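PDB 3E0X: lipase-esterase related protein from Clostridium acetobutylicum, which is probably a hydrolase of the alpha/beta-hydrolase fold, although its substrate is unknown. Local coordinates for residues F32-K37 with N151-K156. Sequence-based numbering, arbitrary orientation.
Sequences FGELEK and NPLSEK
A water bridge between the oppositely charged Glu34 and Lys156 joins the loop between strands 18-22 and 43-47 to the N-terminal part of helix 152-158. The water donates to Glu34 OE2 at 2.6 Å and accepts from Lys156 NZ at 2.8 Å, spanning charged atoms OE2 and NZ that stand 4.4 Å apart, too far for a direct salt bridge. Lys156 brings its ammonium there on a fully extended chain, whereas Glu34 bends at chi2 (-53°). The CD2 methyl of Leu153 sits over the flat face of the Glu34 carboxylate, 3.8 Å from CD, the two side chains crossing at about a right angle. In the alpha/beta-hydrolase fold of this chain, helix 152-158 lies in the excursion between strands 109-115 and 191-196. Lys37 NZ forms a salt bridge to Glu34 OE2 at 3.0 Å, arriving on the syn side, 24° out of the carboxylate plane, and adds a weak bond to OE1. Tyr157 OH also hydrogen-bonds OE2, and the two nearby lysines would probably favour an ionised carboxylate. Asn151 N-caps the helix, its OD1 accepting from Leu153 N at 3.1 Å, while Leu153 also touches Val231 of helix 229-232.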
ATOM      1  N   PHE A  32       8.318   3.788   2.505  1.00 10.41           N
ATOM      2  CA  PHE A  32       7.665   4.629   3.523  1.00 10.67           C
ATOM      3  C   PHE A  32       8.631   5.523   4.305  1.00 10.97           C
ATOM      4  O   PHE A  32       8.235   6.135   5.279  1.00 11.90           O
ATOM      5  CB  PHE A  32       6.874   3.726   4.476  1.00 10.23           C
ATOM      6  CG  PHE A  32       5.643   3.108   3.859  1.00  9.45           C
ATOM      7  CD1 PHE A  32       4.568   3.912   3.497  1.00  9.35           C
ATOM      8  CD2 PHE A  32       5.561   1.731   3.666  1.00 11.31           C
ATOM      9  CE1 PHE A  32       3.400   3.340   2.954  1.00  9.03           C
ATOM     10  CE2 PHE A  32       4.402   1.158   3.148  1.00  9.35           C
ATOM     11  CZ  PHE A  32       3.326   1.977   2.768  1.00  9.94           C
ATOM     12  N   GLY A  33       9.883   5.618   3.850  1.00 11.16           N
ATOM     13  CA  GLY A  33      10.921   6.298   4.601  1.00 11.92           C
ATOM     14  C   GLY A  33      10.643   7.756   4.905  1.00 12.52           C
ATOM     15  O   GLY A  33      11.067   8.270   5.941  1.00 13.79           O
ATOM     16  N   GLU A  34       9.979   8.450   3.985  1.00 12.83           N
ATOM     17  CA  GLU A  34       9.603   9.834   4.273  1.00 14.24           C
ATOM     18  C   GLU A  34       8.352   9.923   5.113  1.00 14.52           C
ATOM     19  O   GLU A  34       8.289  10.704   6.039  1.00 14.72           O
ATOM     20  CB  GLU A  34       9.422  10.643   2.993  1.00 14.52           C
ATOM     21  CG  GLU A  34      10.699  10.897   2.251  1.00 16.29           C
ATOM     22  CD  GLU A  34      11.807  11.536   3.116  1.00 16.99           C
ATOM     23  OE1 GLU A  34      11.613  12.661   3.603  1.00 17.52           O
ATOM     24  OE2 GLU A  34      12.871  10.900   3.271  1.00 18.71           O
ATOM     25  N   LEU A  35       7.353   9.088   4.803  1.00 13.96           N
ATOM     26  CA  LEU A  35       6.070   9.171   5.472  1.00 14.45           C
ATOM     27  C   LEU A  35       6.228   8.870   6.954  1.00 14.77           C
ATOM     28  O   LEU A  35       5.614   9.520   7.805  1.00 15.77           O
ATOM     29  CB  LEU A  35       5.087   8.207   4.815  1.00 14.51           C
ATOM     30  CG  LEU A  35       3.654   8.289   5.320  1.00 14.22           C
ATOM     31  CD1 LEU A  35       3.084   9.662   5.041  1.00 14.42           C
ATOM     32  CD2 LEU A  35       2.790   7.210   4.718  1.00 13.73           C
ATOM     33  N   GLU A  36       7.091   7.905   7.272  1.00 15.94           N
ATOM     34  CA  GLU A  36       7.282   7.551   8.675  1.00 16.20           C
ATOM     35  C   GLU A  36       7.852   8.724   9.502  1.00 16.35           C
ATOM     36  O   GLU A  36       7.633   8.804  10.713  1.00 16.96           O
ATOM     37  CB  GLU A  36       8.126   6.278   8.823  1.00 17.49           C
ATOM     38  CG  GLU A  36       9.581   6.444   8.492  1.00 19.50           C
ATOM     39  CD  GLU A  36      10.315   5.134   8.549  1.00 22.92           C
ATOM     40  OE1 GLU A  36       9.999   4.237   7.740  1.00 28.19           O
ATOM     41  OE2 GLU A  36      11.192   4.986   9.411  1.00 24.97           O
ATOM     42  N   LYS A  37       8.529   9.672   8.856  1.00 16.39           N
ATOM     43  CA  LYS A  37       9.082  10.814   9.597  1.00 15.88           C
ATOM     44  C   LYS A  37       8.019  11.719  10.250  1.00 16.73           C
ATOM     45  O   LYS A  37       8.328  12.467  11.195  1.00 17.39           O
ATOM     46  CB  LYS A  37      10.007  11.652   8.695  1.00 16.04           C
ATOM     47  CG  LYS A  37      11.194  10.892   8.142  1.00 16.71           C
ATOM     48  CD  LYS A  37      11.971  11.802   7.193  1.00 18.39           C
ATOM     49  CE  LYS A  37      13.261  11.154   6.738  1.00 22.26           C
ATOM     50  NZ  LYS A  37      13.963  12.048   5.790  1.00 24.05           N
ATOM     51  N   ASN A 151      12.956  15.471  -8.486  1.00 17.91           N
ATOM     52  CA  ASN A 151      12.871  15.732  -7.046  1.00 17.05           C
ATOM     53  C   ASN A 151      13.876  14.798  -6.362  1.00 17.18           C
ATOM     54  O   ASN A 151      13.820  13.586  -6.558  1.00 16.48           O
ATOM     55  CB  ASN A 151      11.438  15.466  -6.576  1.00 17.49           C
ATOM     56  CG  ASN A 151      11.205  15.869  -5.130  1.00 17.74           C
ATOM     57  OD1 ASN A 151      12.027  15.608  -4.252  1.00 19.48           O
ATOM     58  ND2 ASN A 151      10.059  16.509  -4.873  1.00 19.69           N
ATOM     59  N   PRO A 152      14.829  15.345  -5.590  1.00 17.47           N
ATOM     60  CA  PRO A 152      15.880  14.472  -5.040  1.00 17.54           C
ATOM     61  C   PRO A 152      15.310  13.331  -4.171  1.00 17.49           C
ATOM     62  O   PRO A 152      15.893  12.255  -4.112  1.00 17.25           O
ATOM     63  CB  PRO A 152      16.737  15.432  -4.193  1.00 18.41           C
ATOM     64  CG  PRO A 152      15.909  16.628  -3.994  1.00 18.55           C
ATOM     65  CD  PRO A 152      15.011  16.754  -5.181  1.00 18.08           C
ATOM     66  N   LEU A 153      14.188  13.584  -3.508  1.00 16.82           N
ATOM     67  CA  LEU A 153      13.537  12.523  -2.724  1.00 16.12           C
ATOM     68  C   LEU A 153      13.091  11.394  -3.642  1.00 15.23           C
ATOM     69  O   LEU A 153      13.236  10.212  -3.317  1.00 15.19           O
ATOM     70  CB  LEU A 153      12.315  13.069  -1.965  1.00 16.91           C
ATOM     71  CG  LEU A 153      12.618  14.119  -0.889  1.00 18.95           C
ATOM     72  CD1 LEU A 153      11.350  14.787  -0.429  1.00 20.79           C
ATOM     73  CD2 LEU A 153      13.363  13.483   0.272  1.00 18.22           C
ATOM     74  N   SER A 154      12.564  11.773  -4.801  1.00 14.06           N
ATOM     75  CA  SER A 154      12.097  10.783  -5.750  1.00 13.15           C
ATOM     76  C   SER A 154      13.265   9.957  -6.252  1.00 13.44           C
ATOM     77  O   SER A 154      13.159   8.731  -6.374  1.00 13.20           O
ATOM     78  CB  SER A 154      11.345  11.456  -6.892  1.00 12.97           C
ATOM     79  OG  SER A 154      10.134  12.028  -6.391  1.00 14.17           O
ATOM     80  N   GLU A 155      14.383  10.617  -6.535  1.00 14.01           N
ATOM     81  CA  GLU A 155      15.540   9.879  -7.018  1.00 14.71           C
ATOM     82  C   GLU A 155      15.960   8.808  -6.015  1.00 14.86           C
ATOM     83  O   GLU A 155      16.185   7.662  -6.372  1.00 16.09           O
ATOM     84  CB  GLU A 155      16.705  10.818  -7.306  1.00 15.85           C
ATOM     85  CG  GLU A 155      17.877  10.049  -7.853  1.00 20.55           C
ATOM     86  CD  GLU A 155      18.944  10.934  -8.479  1.00 26.12           C
ATOM     87  OE1 GLU A 155      18.914  12.172  -8.294  1.00 29.42           O
ATOM     88  OE2 GLU A 155      19.820  10.369  -9.164  1.00 30.30           O
ATOM     89  N   LYS A 156      16.043   9.208  -4.757  1.00 14.56           N
ATOM     90  CA  LYS A 156      16.424   8.318  -3.669  1.00 14.64           C
ATOM     91  C   LYS A 156      15.444   7.141  -3.522  1.00 14.82           C
ATOM     92  O   LYS A 156      15.848   5.975  -3.422  1.00 15.56           O
ATOM     93  CB  LYS A 156      16.461   9.129  -2.366  1.00 15.52           C
ATOM     94  CG  LYS A 156      16.855   8.346  -1.139  1.00 17.84           C
ATOM     95  CD  LYS A 156      16.645   9.174   0.121  1.00 20.89           C
ATOM     96  CE  LYS A 156      16.889   8.318   1.351  1.00 24.27           C
ATOM     97  NZ  LYS A 156      16.794   9.101   2.613  1.00 26.86           N
TER
HETATM   98  O   HOH W   1      15.387  11.558   2.898  1.00 29.11           O